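Local coordinates for protein 11S globulin (Wrightia tinctoria, PDB 5WXU) that probably serves as a seed storage protein, a hexameric nutrient reservoir of the cupin class that also binds the plant hormone auxin, at residues 91-96 with 256-261; 100-105 with 180-185; 316-321 with 331-336; 350-355 with 412-417; 360-365 with 379-384. One frame throughout, in Å; residues are numbered along the deposited sequence.

Contact 1 (91-96 with 256-261); sequences GLFVPS and GYMVRV. With PO4 (phosphate ion), chain N.
Phe93 and Met258 face each other as a non-hydrogen-bonded antiparallel pair, and both side chains rise from the same face of the sheet. Followed outward, Met258 CB first lies beside Leu92 O. Its CG then comes within 3.8 Å of CD1 of Phe93. SD passes obliquely, 5.5 Å from the centroid of the Phe93 ring and 32° off its normal, a Met-aromatic contact, and the terminal CE ends over one face of that ring. Phe93 turns CG anti to its own backbone N (chi1 -173°), which brings CD1 at the ring edge to 3.3 Å from the carbonyl oxygen of Tyr257, near the ring plane. That same oxygen accepts the amide of Val94, with Val94 N 3.0 Å from Tyr257 O. One step further along the ladder, Leu92 and Val259 form a hydrogen-bonded pair, Leu92 N to Val259 O and Val259 N to Leu92 O both 2.8 Å. On the other face CB of Leu92 meets CG2 of Val261 at 3.8 Å, and Val437 of a second subunit packs on Leu92 and Val94. At the far end Ser96 OG donates to O1 of a phosphate ion at 2.7 Å; Arg199, His168, His85 and Asn98 bind the same ion, probably picked up from the crystallisation liquor. Strand 258-260 thus adds to strand 91-98 of the N-terminal cupin. The chemistry is that of a buried strand pair: backbone amides and carbonyls satisfy one another, while Met258 and the Phe93 ring pack on one face, Leu92 and Val259 on the other.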
# COMPACT_ATOMS: atom_id res chain seq x y z
N GLY B 91 14.64 37.25 -17.58
CA GLY B 91 15.42 36.07 -17.91
C GLY B 91 14.58 34.78 -17.94
O GLY B 91 13.77 34.51 -17.00
N LEU B 92 14.82 34.00 -19.01
CA LEU B 92 14.20 32.68 -19.25
C LEU B 92 15.25 31.58 -19.13
O LEU B 92 16.25 31.56 -19.87
CB LEU B 92 13.49 32.70 -20.61
CG LEU B 92 12.99 31.39 -21.20
CD1 LEU B 92 11.96 30.81 -20.20
CD2 LEU B 92 12.36 31.62 -22.56
N PHE B 93 15.08 30.67 -18.13
CA PHE B 93 15.96 29.58 -17.92
C PHE B 93 15.45 28.44 -18.84
O PHE B 93 14.30 28.01 -18.72
CB PHE B 93 15.93 29.17 -16.42
CG PHE B 93 16.92 28.12 -15.99
CD1 PHE B 93 18.10 27.86 -16.65
CD2 PHE B 93 16.71 27.43 -14.79
CE1 PHE B 93 19.03 26.96 -16.17
CE2 PHE B 93 17.64 26.49 -14.31
CZ PHE B 93 18.80 26.23 -15.03
N VAL B 94 16.28 28.08 -19.82
CA VAL B 94 15.96 27.15 -20.89
C VAL B 94 15.45 25.82 -20.24
O VAL B 94 16.08 25.32 -19.31
CB VAL B 94 17.19 26.90 -21.74
CG1 VAL B 94 16.98 25.81 -22.77
CG2 VAL B 94 17.63 28.20 -22.47
N PRO B 95 14.38 25.29 -20.80
CA PRO B 95 13.94 24.03 -20.27
C PRO B 95 14.98 22.92 -20.28
O PRO B 95 15.77 22.78 -21.21
CB PRO B 95 12.81 23.66 -21.21
CG PRO B 95 12.36 24.98 -21.86
CD PRO B 95 13.62 25.67 -22.00
N SER B 96 14.96 22.10 -19.23
CA SER B 96 15.88 21.02 -19.05
C SER B 96 15.23 19.88 -18.21
O SER B 96 14.21 20.09 -17.53
CB SER B 96 17.15 21.46 -18.30
OG SER B 96 16.99 21.89 -16.90
N GLY B 256 24.07 31.16 -23.81
CA GLY B 256 24.09 30.34 -22.61
C GLY B 256 22.69 29.75 -22.44
O GLY B 256 21.95 29.50 -23.40
N TYR B 257 22.34 29.49 -21.18
CA TYR B 257 21.10 28.74 -20.91
C TYR B 257 20.09 29.53 -20.13
O TYR B 257 19.10 28.99 -19.62
CB TYR B 257 21.48 27.44 -20.18
CG TYR B 257 22.33 26.54 -21.02
CD1 TYR B 257 23.69 26.65 -21.03
CD2 TYR B 257 21.74 25.64 -21.86
CE1 TYR B 257 24.43 25.85 -21.90
CE2 TYR B 257 22.47 24.80 -22.67
CZ TYR B 257 23.82 24.90 -22.66
OH TYR B 257 24.50 24.05 -23.52
N MET B 258 20.31 30.84 -20.02
CA MET B 258 19.30 31.77 -19.53
C MET B 258 19.31 32.93 -20.53
O MET B 258 20.39 33.50 -20.75
CB MET B 258 19.59 32.31 -18.14
CG MET B 258 19.75 31.30 -17.02
SD MET B 258 20.17 32.13 -15.50
CE MET B 258 20.47 30.76 -14.36
N VAL B 259 18.20 33.15 -21.19
CA VAL B 259 18.09 34.18 -22.25
C VAL B 259 17.14 35.31 -21.88
O VAL B 259 16.09 35.14 -21.22
CB VAL B 259 17.68 33.57 -23.56
CG1 VAL B 259 18.65 32.46 -23.94
CG2 VAL B 259 16.23 33.07 -23.56
N ARG B 260 17.47 36.52 -22.36
CA ARG B 260 16.65 37.67 -22.13
C ARG B 260 15.48 37.70 -23.03
O ARG B 260 15.63 37.55 -24.22
CB ARG B 260 17.44 38.94 -22.39
CG ARG B 260 16.58 40.19 -22.16
CD ARG B 260 17.38 41.32 -21.50
NE ARG B 260 17.73 40.97 -20.12
CZ ARG B 260 18.96 40.64 -19.68
NH1 ARG B 260 20.03 40.62 -20.48
NH2 ARG B 260 19.11 40.33 -18.39
N VAL B 261 14.31 37.94 -22.50
CA VAL B 261 13.12 38.12 -23.28
C VAL B 261 12.80 39.63 -23.15
O VAL B 261 12.35 40.09 -22.11
CB VAL B 261 11.96 37.28 -22.73
CG1 VAL B 261 10.69 37.38 -23.59
CG2 VAL B 261 12.43 35.84 -22.55
P PO4 N . 18.68 22.21 -13.65
O1 PO4 N . 18.92 21.47 -15.07
O2 PO4 N . 17.36 22.89 -13.33
O3 PO4 N . 18.55 21.11 -12.59
O4 PO4 N . 19.88 22.96 -13.07

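Contact 2 (100-105 with 180-185); sequences APMLII and LLVIHD
Met102 and His184 lie side by side on one face of an antiparallel ladder, and the backbone bonds of that ladder come first. Asp185 N donates to Pro101 O, and Leu103 pairs with Ile183 and Ile105 with Leu181, each through two bonds; the straightest is Ile105 N to Leu181 O, 2.8 Å at 175°. The aromatic contacts centre on His184. CB of Met102 sits over its ring, 4.1 Å from the centroid, while SD stands obliquely 3.5 Å from His184 NE2. Met102 CG lies between backbone N and carbonyl carbon (chi1 67°), which starts the chain alongside the ring. Ala100 O meets the ring edge in plane, and NE2 is hydrogen-bonded to Asn98. An alanine in place of His184 is likely to leave Asn98 without this partner and the Met102 side chain without the ring beneath it. Apolar contacts complete the set: on the His184 face Ile104 CG2 touches Leu180 CB at 3.9 Å, and on the other Ile105 CD1 meets Leu181 CD2 at 3.6 Å. Within the N-terminal cupin sheet, strand 178-185 is flanked by 80-87 and strand 102-108 by 158-162, while Leu103, Ile105 and Ile183 press on strand 402-409 of the C-terminal cupin.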
# COMPACT_ATOMS: atom_id res chain seq x y z
N ALA B 100 18.13 13.12 -11.71
CA ALA B 100 17.93 13.03 -10.25
C ALA B 100 16.81 13.95 -9.96
O ALA B 100 16.69 15.01 -10.57
CB ALA B 100 19.16 13.48 -9.46
N PRO B 101 15.96 13.59 -9.00
CA PRO B 101 14.94 14.50 -8.44
C PRO B 101 15.60 15.64 -7.63
O PRO B 101 16.81 15.56 -7.32
CB PRO B 101 14.11 13.59 -7.58
CG PRO B 101 15.11 12.56 -7.09
CD PRO B 101 16.09 12.35 -8.21
N MET B 102 14.83 16.68 -7.38
CA MET B 102 15.36 17.87 -6.73
C MET B 102 14.31 18.55 -5.93
O MET B 102 13.14 18.43 -6.23
CB MET B 102 15.89 18.82 -7.81
CG MET B 102 14.77 19.37 -8.66
SD MET B 102 15.37 19.94 -10.25
CE MET B 102 14.00 19.71 -11.27
N LEU B 103 14.71 19.30 -4.90
CA LEU B 103 13.96 20.35 -4.35
C LEU B 103 14.61 21.71 -4.76
O LEU B 103 15.88 21.85 -4.78
CB LEU B 103 13.96 20.26 -2.87
CG LEU B 103 13.37 18.99 -2.26
CD1 LEU B 103 13.15 19.24 -0.80
CD2 LEU B 103 12.04 18.62 -2.89
N ILE B 104 13.75 22.63 -5.14
CA ILE B 104 14.17 24.03 -5.49
C ILE B 104 13.66 24.96 -4.42
O ILE B 104 12.47 24.98 -4.15
CB ILE B 104 13.60 24.41 -6.84
CG1 ILE B 104 14.12 23.48 -7.92
CG2 ILE B 104 14.07 25.86 -7.22
CD1 ILE B 104 13.52 23.62 -9.28
N ILE B 105 14.54 25.72 -3.77
CA ILE B 105 14.16 26.73 -2.78
C ILE B 105 14.22 28.09 -3.47
O ILE B 105 15.23 28.44 -4.05
CB ILE B 105 15.11 26.73 -1.60
CG1 ILE B 105 14.97 25.41 -0.85
CG2 ILE B 105 14.81 27.89 -0.66
CD1 ILE B 105 16.25 25.09 -0.19
N LEU B 180 17.31 30.81 -7.27
CA LEU B 180 16.93 29.41 -6.97
C LEU B 180 18.10 28.57 -6.42
O LEU B 180 19.16 28.44 -7.04
CB LEU B 180 16.39 28.79 -8.24
CG LEU B 180 15.29 29.53 -9.03
CD1 LEU B 180 15.00 28.75 -10.29
CD2 LEU B 180 14.04 29.88 -8.20
N LEU B 181 17.90 27.94 -5.27
CA LEU B 181 18.84 27.04 -4.71
C LEU B 181 18.25 25.63 -4.99
O LEU B 181 17.19 25.35 -4.48
CB LEU B 181 18.98 27.17 -3.23
CG LEU B 181 20.00 26.18 -2.64
CD1 LEU B 181 21.34 26.87 -2.72
CD2 LEU B 181 19.66 25.67 -1.26
N VAL B 182 18.97 24.83 -5.77
CA VAL B 182 18.54 23.50 -6.29
C VAL B 182 19.43 22.45 -5.64
O VAL B 182 20.68 22.46 -5.79
CB VAL B 182 18.66 23.38 -7.78
CG1 VAL B 182 18.05 22.06 -8.23
CG2 VAL B 182 17.98 24.55 -8.52
N ILE B 183 18.78 21.53 -4.93
CA ILE B 183 19.43 20.39 -4.34
C ILE B 183 18.95 19.19 -5.14
O ILE B 183 17.76 18.82 -5.12
CB ILE B 183 19.11 20.21 -2.87
CG1 ILE B 183 19.40 21.45 -2.05
CG2 ILE B 183 19.91 19.05 -2.30
CD1 ILE B 183 20.77 22.06 -2.23
N HIS B 184 19.88 18.60 -5.85
CA HIS B 184 19.62 17.35 -6.61
C HIS B 184 20.02 16.15 -5.80
O HIS B 184 21.13 16.13 -5.27
CB HIS B 184 20.36 17.31 -7.93
CG HIS B 184 19.77 18.14 -9.01
ND1 HIS B 184 20.27 19.39 -9.30
CD2 HIS B 184 18.80 17.90 -9.94
CE1 HIS B 184 19.60 19.93 -10.29
NE2 HIS B 184 18.69 19.05 -10.70
N ASP B 185 19.12 15.16 -5.68
CA ASP B 185 19.39 13.96 -4.87
C ASP B 185 19.92 12.87 -5.78
O ASP B 185 19.16 12.09 -6.40
CB ASP B 185 18.08 13.56 -4.17
CG ASP B 185 18.24 12.38 -3.30
OD1 ASP B 185 19.40 11.92 -3.11
OD2 ASP B 185 17.15 11.84 -2.90

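Contact 3 (316-321 with 331-336); sequences STLNSY and LSANRE. With PO4 (phosphate ion), chain O.
Ser316 and Arg335 pair through two backbone bonds, N to O 2.8 Å in each direction, and open the close-fitting half of this antiparallel ladder. Two residues on, Leu318 and Ala333 form the second hydrogen-bonded pair; Leu318 N reaches Ala333 O at 2.7 Å, though bent to 138°. Between them Asn334 CB rests 3.3 Å from Ser316 O. Leu318, its CG anti to the backbone N (chi1 -178°), swings its branches toward Leu326 of helix 325-329, and its side chain meets Ala333 through CB, 3.5 Å from Ala333 O. Ser332 OG is hydrogen-bonded to Asn411 O and Ala414 N.

The side chains at the ends are held less directly. Ser316 OG does not bond Arg335 directly: one water sits 2.9 Å from that hydroxyl and donates to Arg335 O, lying above a guanidinium face. Arg335 spends its own donors outside the pair, NE on Leu299 O and NH1 on Glu404 and on Glu273 of a fourth subunit. Beyond Leu318 the strand gives way to an Asx turn, in which Asn319 OD1 takes Tyr321 N in plane, on a lone pair, at 2.9 Å. Tyr321, partly exposed, points its OH at a phosphate oxygen.

Two neighbouring antiparallel strands, 313-318 and 332-338, joined through helix 325-329, belong to the six-stranded sheet of the C-terminal cupin, a beta-barrel fold, here beside a subunit interface.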
# COMPACT_ATOMS: atom_id res chain seq x y z
N SER B 316 9.27 25.23 10.29
CA SER B 316 8.17 25.02 9.33
C SER B 316 8.64 23.83 8.47
O SER B 316 9.64 23.90 7.73
CB SER B 316 7.84 26.24 8.51
OG SER B 316 7.63 27.31 9.39
N THR B 317 7.99 22.69 8.74
CA THR B 317 8.36 21.38 8.13
C THR B 317 7.59 21.10 6.82
O THR B 317 6.48 21.60 6.60
CB THR B 317 7.98 20.21 9.04
OG1 THR B 317 6.53 20.10 9.05
CG2 THR B 317 8.62 20.31 10.37
N LEU B 318 8.25 20.38 5.92
CA LEU B 318 7.62 20.12 4.64
C LEU B 318 7.91 18.64 4.35
O LEU B 318 9.05 18.26 4.01
CB LEU B 318 8.15 20.98 3.52
CG LEU B 318 7.50 20.80 2.14
CD1 LEU B 318 6.05 21.19 2.27
CD2 LEU B 318 8.24 21.62 1.11
N ASN B 319 6.91 17.77 4.55
CA ASN B 319 7.10 16.36 4.27
C ASN B 319 5.81 15.83 3.60
O ASN B 319 4.94 16.61 3.21
CB ASN B 319 7.37 15.54 5.58
CG ASN B 319 6.33 15.82 6.64
OD1 ASN B 319 5.08 15.67 6.43
ND2 ASN B 319 6.83 16.38 7.78
N SER B 320 5.82 14.54 3.38
CA SER B 320 4.72 13.91 2.66
C SER B 320 3.36 13.93 3.37
O SER B 320 2.37 13.62 2.77
CB SER B 320 5.11 12.55 2.17
OG SER B 320 5.50 11.72 3.25
N TYR B 321 3.29 14.37 4.60
CA TYR B 321 2.00 14.65 5.23
C TYR B 321 1.41 16.01 4.83
O TYR B 321 0.29 16.38 5.19
CB TYR B 321 2.08 14.54 6.73
CG TYR B 321 2.29 13.16 7.22
CD1 TYR B 321 1.28 12.21 7.14
CD2 TYR B 321 3.44 12.82 7.87
CE1 TYR B 321 1.47 10.94 7.64
CE2 TYR B 321 3.65 11.55 8.37
CZ TYR B 321 2.65 10.62 8.27
OH TYR B 321 2.85 9.34 8.77
N LEU B 331 12.07 12.77 -0.21
CA LEU B 331 12.73 14.01 0.27
C LEU B 331 11.78 14.77 1.19
O LEU B 331 10.53 14.59 1.13
CB LEU B 331 13.09 14.86 -0.95
CG LEU B 331 14.17 14.30 -1.88
CD1 LEU B 331 14.13 15.10 -3.18
CD2 LEU B 331 15.56 14.44 -1.27
N SER B 332 12.40 15.63 2.03
CA SER B 332 11.68 16.47 2.97
C SER B 332 12.42 17.81 3.00
O SER B 332 13.59 17.86 2.63
CB SER B 332 11.79 15.91 4.42
OG SER B 332 11.32 14.61 4.63
N ALA B 333 11.78 18.81 3.58
CA ALA B 333 12.49 20.08 3.86
C ALA B 333 11.93 20.77 5.02
O ALA B 333 10.96 20.35 5.57
CB ALA B 333 12.38 20.97 2.62
N ASN B 334 12.64 21.78 5.50
CA ASN B 334 12.16 22.68 6.57
C ASN B 334 12.75 24.07 6.41
O ASN B 334 13.72 24.22 5.72
CB ASN B 334 12.36 22.07 7.95
CG ASN B 334 13.79 22.11 8.42
OD1 ASN B 334 14.43 23.14 8.28
ND2 ASN B 334 14.28 21.05 9.00
N ARG B 335 12.11 25.03 7.05
CA ARG B 335 12.60 26.39 7.22
C ARG B 335 12.72 26.56 8.71
O ARG B 335 11.71 26.34 9.43
CB ARG B 335 11.65 27.41 6.65
CG ARG B 335 12.32 28.81 6.78
CD ARG B 335 11.50 29.95 6.18
NE ARG B 335 10.34 30.25 6.99
CZ ARG B 335 10.24 31.22 7.91
NH1 ARG B 335 11.19 32.11 8.13
NH2 ARG B 335 9.08 31.32 8.54
N GLU B 336 13.89 27.01 9.18
CA GLU B 336 14.04 27.34 10.59
C GLU B 336 14.39 28.81 10.68
O GLU B 336 15.23 29.32 9.93
CB GLU B 336 15.16 26.53 11.24
CG GLU B 336 15.01 25.03 11.23
CD GLU B 336 16.22 24.34 11.87
OE1 GLU B 336 17.32 24.91 11.79
OE2 GLU B 336 16.08 23.24 12.44
P PO4 O . 5.81 8.85 10.60
O1 PO4 O . 5.07 8.50 9.33
O2 PO4 O . 6.75 10.01 10.49
O3 PO4 O . 4.62 9.18 11.51
O4 PO4 O . 6.55 7.59 11.02
O HOH W 1 10.10 28.44 10.45

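Contact 4 (350-355 with 412-417); sequences NNAHSI and DRAKAT. With PO4 (phosphate ion), chain O.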
# COMPACT_ATOMS: atom_id res chain seq x y z
N ASN B 350 17.81 10.91 12.39
CA ASN B 350 17.87 9.49 12.56
C ASN B 350 17.73 8.72 11.22
O ASN B 350 18.25 7.65 11.13
CB ASN B 350 16.96 9.03 13.69
CG ASN B 350 15.57 9.58 13.57
OD1 ASN B 350 15.05 10.27 14.46
ND2 ASN B 350 14.96 9.29 12.42
N ASN B 351 17.15 9.33 10.18
CA ASN B 351 16.88 8.60 8.94
C ASN B 351 17.23 9.35 7.68
O ASN B 351 16.57 9.15 6.66
CB ASN B 351 15.38 8.20 8.93
CG ASN B 351 14.42 9.37 8.99
OD1 ASN B 351 14.84 10.52 9.09
ND2 ASN B 351 13.11 9.10 8.88
N ALA B 352 18.20 10.26 7.75
CA ALA B 352 18.43 11.19 6.66
C ALA B 352 19.71 11.95 6.86
O ALA B 352 20.10 12.15 7.99
CB ALA B 352 17.27 12.16 6.47
N HIS B 353 20.28 12.39 5.76
CA HIS B 353 21.25 13.51 5.77
C HIS B 353 20.54 14.84 5.67
O HIS B 353 19.42 14.96 5.10
CB HIS B 353 22.21 13.42 4.65
CG HIS B 353 22.86 12.12 4.52
ND1 HIS B 353 23.51 11.51 5.56
CD2 HIS B 353 22.95 11.29 3.45
CE1 HIS B 353 24.00 10.36 5.13
NE2 HIS B 353 23.66 10.20 3.86
N SER B 354 21.16 15.89 6.26
CA SER B 354 20.58 17.23 6.15
C SER B 354 21.53 18.12 5.37
O SER B 354 22.75 18.10 5.58
CB SER B 354 20.19 17.88 7.50
OG SER B 354 21.31 18.03 8.33
N ILE B 355 20.96 18.86 4.44
CA ILE B 355 21.69 19.83 3.63
C ILE B 355 21.02 21.20 3.88
O ILE B 355 19.87 21.46 3.45
CB ILE B 355 21.60 19.48 2.14
CG1 ILE B 355 22.10 18.07 1.88
CG2 ILE B 355 22.33 20.49 1.28
CD1 ILE B 355 21.04 16.98 1.92
N ASP B 412 11.78 10.94 2.92
CA ASP B 412 10.55 11.60 3.24
C ASP B 412 10.35 11.16 4.72
O ASP B 412 11.03 10.23 5.33
CB ASP B 412 9.37 11.52 2.25
CG ASP B 412 8.75 10.21 2.24
OD1 ASP B 412 9.58 9.29 2.11
OD2 ASP B 412 7.49 10.12 2.39
N ARG B 413 9.56 11.98 5.28
CA ARG B 413 9.31 11.92 6.70
C ARG B 413 10.56 11.85 7.54
O ARG B 413 10.66 11.08 8.50
CB ARG B 413 8.31 10.80 7.05
CG ARG B 413 6.97 11.01 6.30
CD ARG B 413 6.02 9.86 6.51
NE ARG B 413 4.99 9.92 5.52
CZ ARG B 413 4.05 9.00 5.37
NH1 ARG B 413 3.98 7.97 6.20
NH2 ARG B 413 3.16 9.15 4.39
N ALA B 414 11.53 12.69 7.17
CA ALA B 414 12.75 12.80 7.92
C ALA B 414 12.42 13.26 9.37
O ALA B 414 11.62 14.12 9.58
CB ALA B 414 13.65 13.78 7.25
N LYS B 415 13.06 12.63 10.34
CA LYS B 415 12.80 12.95 11.74
C LYS B 415 14.15 13.11 12.43
O LYS B 415 15.16 12.56 11.97
CB LYS B 415 12.03 11.87 12.43
CG LYS B 415 10.52 11.93 12.17
CD LYS B 415 9.83 10.64 12.62
CE LYS B 415 10.02 9.45 11.68
NZ LYS B 415 9.35 9.47 10.33
N ALA B 416 14.12 13.91 13.47
CA ALA B 416 15.31 14.19 14.25
C ALA B 416 15.01 13.70 15.65
O ALA B 416 13.84 13.54 16.05
CB ALA B 416 15.61 15.63 14.23
N THR B 417 16.07 13.47 16.39
CA THR B 417 15.94 13.02 17.79
C THR B 417 16.63 14.10 18.65
O THR B 417 17.77 14.51 18.36
CB THR B 417 16.59 11.66 17.98
OG1 THR B 417 15.90 10.66 17.18
CG2 THR B 417 16.53 11.28 19.42
P PO4 O . 5.81 8.85 10.60
O1 PO4 O . 5.07 8.50 9.33
O2 PO4 O . 6.75 10.01 10.49
O3 PO4 O . 4.62 9.18 11.51
O4 PO4 O . 6.55 7.59 11.02
O HOH W 2 16.48 12.28 9.86
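Asn351 turns its carboxamide along the backbone of 413-415 and uses both ends of it. OD1 accepts Lys415 N at 3.0 Å, the donor tilted 22° from the carbonyl plane, while ND2 donates a hydrogen bond to Arg413 O at 3.2 Å. That second partner lies in the amide plane of Asn351, although the nitrogen itself stands above the carbonyl plane of Arg413. Asn351 CG lies between backbone N and carbonyl carbon (chi1 60°), the torsion that carries the amide across to the facing chain. Arg413 O is gripped twice, because Lys415, bent at its third and fourth torsions, curls NZ back to it at 2.8 Å, in the carbonyl plane. Both asparagines meet Lys415, Asn351 at its N and Asn350 at its O. Asn350 crosses Thr417 at about a right angle: in the conformer modelled here Thr417 OG1 donates to Asn350 OD1 at 2.9 Å, in plane and on a lone pair, and Asn350 N bonds Lys415 O.

Here the loop leading into strand 354-359 is tied to the segment leading into strand 416-418, in the C-terminal cupin. Nearby, Ala352 CB and Ala414 CB touch at 4.0 Å.

On the other flank Lys415 NZ also reaches phosphate O2 at 2.7 Å, and Arg413 NH1 holds O1 weakly. Tyr321 of the same chain and Thr289 of a fourth subunit complete the surroundings of this anion, whose negative charge probably offsets the positive charges of Arg413 and Lys415. Arg413 NE turns instead to Ser320, and the Tyr321 ring makes a cation-pi contact with its guanidinium.

Contact 5 (360-365 with 379-384); sequences RGSGRL and DVRQGQ
Gly363 O takes the amide of Val380, with Val380 N 2.9 Å away, and also receives a CA-H contact from Asp379. The bond is returned by Gly363 N to Val380 O at 3.0 Å, so that the two residues make a hydrogen-bonded antiparallel pair. Val380 O receives a second approach, from Ser362 CA at 3.2 Å. Val380 CG2 lies 3.9 Å from Gly363 O, while CG1, anti to the carbonyl carbon (chi1 -59°), meets Leu365 CB at 3.9 Å. Phe386 packs against both Leu365 and Val380, and Pro51 also touches the valine. An alanine in place of Val380 would probably open a gap between Leu365, Phe386 and the glycine backbone.

On the opposite face of the sheet the polar groups gather. Arg381 lays one face of its guanidinium over Ser362 CB, with NH2 4.0 Å from it, and forms a long salt bridge to Asp379 within its own strand. Arg381 N is held by Gln384 OE1 at 2.8 Å, across the type II turn that ends the strand. Where the ladder frays, Gln382 N makes a weak bond to Gly361 O, and a water accepts from Gly361 N and donates to Gln382 OE1.

The pair is therefore two-sided: apolar branches pack on the buried face, charged and hydroxyl groups lie toward the more exposed one, and backbone bonds give way to water at the fraying end.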
# COMPACT_ATOMS: atom_id res chain seq x y z
N ARG B 360 19.65 33.96 5.74
CA ARG B 360 19.66 35.24 6.49
C ARG B 360 20.44 35.06 7.72
O ARG B 360 20.33 34.04 8.43
CB ARG B 360 18.27 35.71 6.89
CG ARG B 360 17.34 36.12 5.80
CD ARG B 360 16.13 36.92 6.30
NE ARG B 360 14.86 36.19 6.13
CZ ARG B 360 13.72 36.45 6.79
NH1 ARG B 360 13.63 37.45 7.68
NH2 ARG B 360 12.63 35.69 6.55
N GLY B 361 21.21 36.06 8.10
CA GLY B 361 21.77 35.98 9.43
C GLY B 361 23.02 35.17 9.58
O GLY B 361 23.74 34.92 8.62
N SER B 362 23.26 34.69 10.79
CA SER B 362 24.46 33.98 11.12
C SER B 362 24.26 33.26 12.43
O SER B 362 23.30 33.49 13.14
CB SER B 362 25.68 34.92 11.24
OG SER B 362 25.45 35.82 12.31
N GLY B 363 25.17 32.39 12.73
CA GLY B 363 25.18 31.70 14.02
C GLY B 363 26.36 30.79 14.21
O GLY B 363 27.26 30.77 13.40
N ARG B 364 26.35 30.04 15.31
CA ARG B 364 27.33 29.06 15.61
C ARG B 364 26.70 27.67 15.40
O ARG B 364 25.62 27.42 15.85
CB ARG B 364 27.72 29.13 17.09
CG ARG B 364 28.81 28.20 17.54
CD ARG B 364 29.15 28.38 19.02
NE ARG B 364 30.11 27.41 19.51
CZ ARG B 364 30.51 27.29 20.77
NH1 ARG B 364 30.03 28.08 21.73
NH2 ARG B 364 31.37 26.36 21.08
N LEU B 365 27.43 26.81 14.73
CA LEU B 365 27.13 25.40 14.52
C LEU B 365 28.25 24.54 15.14
O LEU B 365 29.42 24.71 14.89
CB LEU B 365 26.98 25.13 13.00
CG LEU B 365 26.87 23.64 12.62
CD1 LEU B 365 25.51 23.09 13.01
CD2 LEU B 365 27.13 23.52 11.13
N ASP B 379 31.31 29.42 12.83
CA ASP B 379 30.24 30.20 12.26
C ASP B 379 29.59 29.58 11.06
O ASP B 379 30.23 28.79 10.33
CB ASP B 379 30.75 31.57 11.83
CG ASP B 379 31.28 32.40 13.02
OD1 ASP B 379 30.76 32.25 14.16
OD2 ASP B 379 32.20 33.22 12.78
N VAL B 380 28.32 29.92 10.86
CA VAL B 380 27.68 29.78 9.59
C VAL B 380 27.12 31.11 9.27
O VAL B 380 26.70 31.87 10.16
CB VAL B 380 26.63 28.65 9.51
CG1 VAL B 380 27.31 27.33 9.83
CG2 VAL B 380 25.43 28.91 10.47
N ARG B 381 27.10 31.42 7.99
CA ARG B 381 26.54 32.68 7.58
C ARG B 381 25.89 32.65 6.26
O ARG B 381 26.05 31.66 5.55
CB ARG B 381 27.62 33.76 7.67
CG ARG B 381 28.83 33.63 6.77
CD ARG B 381 30.01 34.49 7.36
NE ARG B 381 29.54 35.64 8.18
CZ ARG B 381 29.49 35.74 9.53
NH1 ARG B 381 29.93 34.77 10.36
NH2 ARG B 381 28.96 36.84 10.07
N GLN B 382 25.19 33.74 5.92
CA GLN B 382 24.37 33.85 4.71
C GLN B 382 25.17 33.45 3.47
O GLN B 382 26.35 33.80 3.27
CB GLN B 382 23.80 35.25 4.55
CG GLN B 382 22.90 35.43 3.34
CD GLN B 382 22.51 36.87 3.14
OE1 GLN B 382 21.96 37.51 4.03
NE2 GLN B 382 22.80 37.40 1.96
N GLY B 383 24.51 32.66 2.65
CA GLY B 383 25.07 32.15 1.41
C GLY B 383 25.83 30.87 1.53
O GLY B 383 26.21 30.32 0.51
N GLN B 384 26.06 30.34 2.73
CA GLN B 384 26.74 29.12 2.92
C GLN B 384 25.75 27.92 2.95
O GLN B 384 24.64 28.06 3.45
CB GLN B 384 27.59 29.11 4.18
CG GLN B 384 28.71 30.19 4.18
CD GLN B 384 29.54 30.15 5.44
OE1 GLN B 384 29.00 29.99 6.51
NE2 GLN B 384 30.87 30.20 5.31
O HOH W 3 22.16 38.37 6.54

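Contacts 1 and 2 belong to the N-terminal cupin and contacts 3, 4 and 5 to the C-terminal one. Contacts 2 and 3 meet where the two halves join: their centres are 14 Å apart, and Leu103 CD1 packs 3.9 Å from Ala333 CB. Contact 4 also reaches contact 2, through Ile355 on Ile183. Contacts 3 and 4, about 10 Å between centres, share one phosphate ion and are tied by Ser320 to Asp412 and Arg413. Contact 5 lies about 21 Å from contact 4, centre to centre, and contact 1 stands apart, about 34 Å from contact 4. Contact 4 lies near an auxin: the Thr417 side chain is about 11 Å from a bound indole-3-acetic acid.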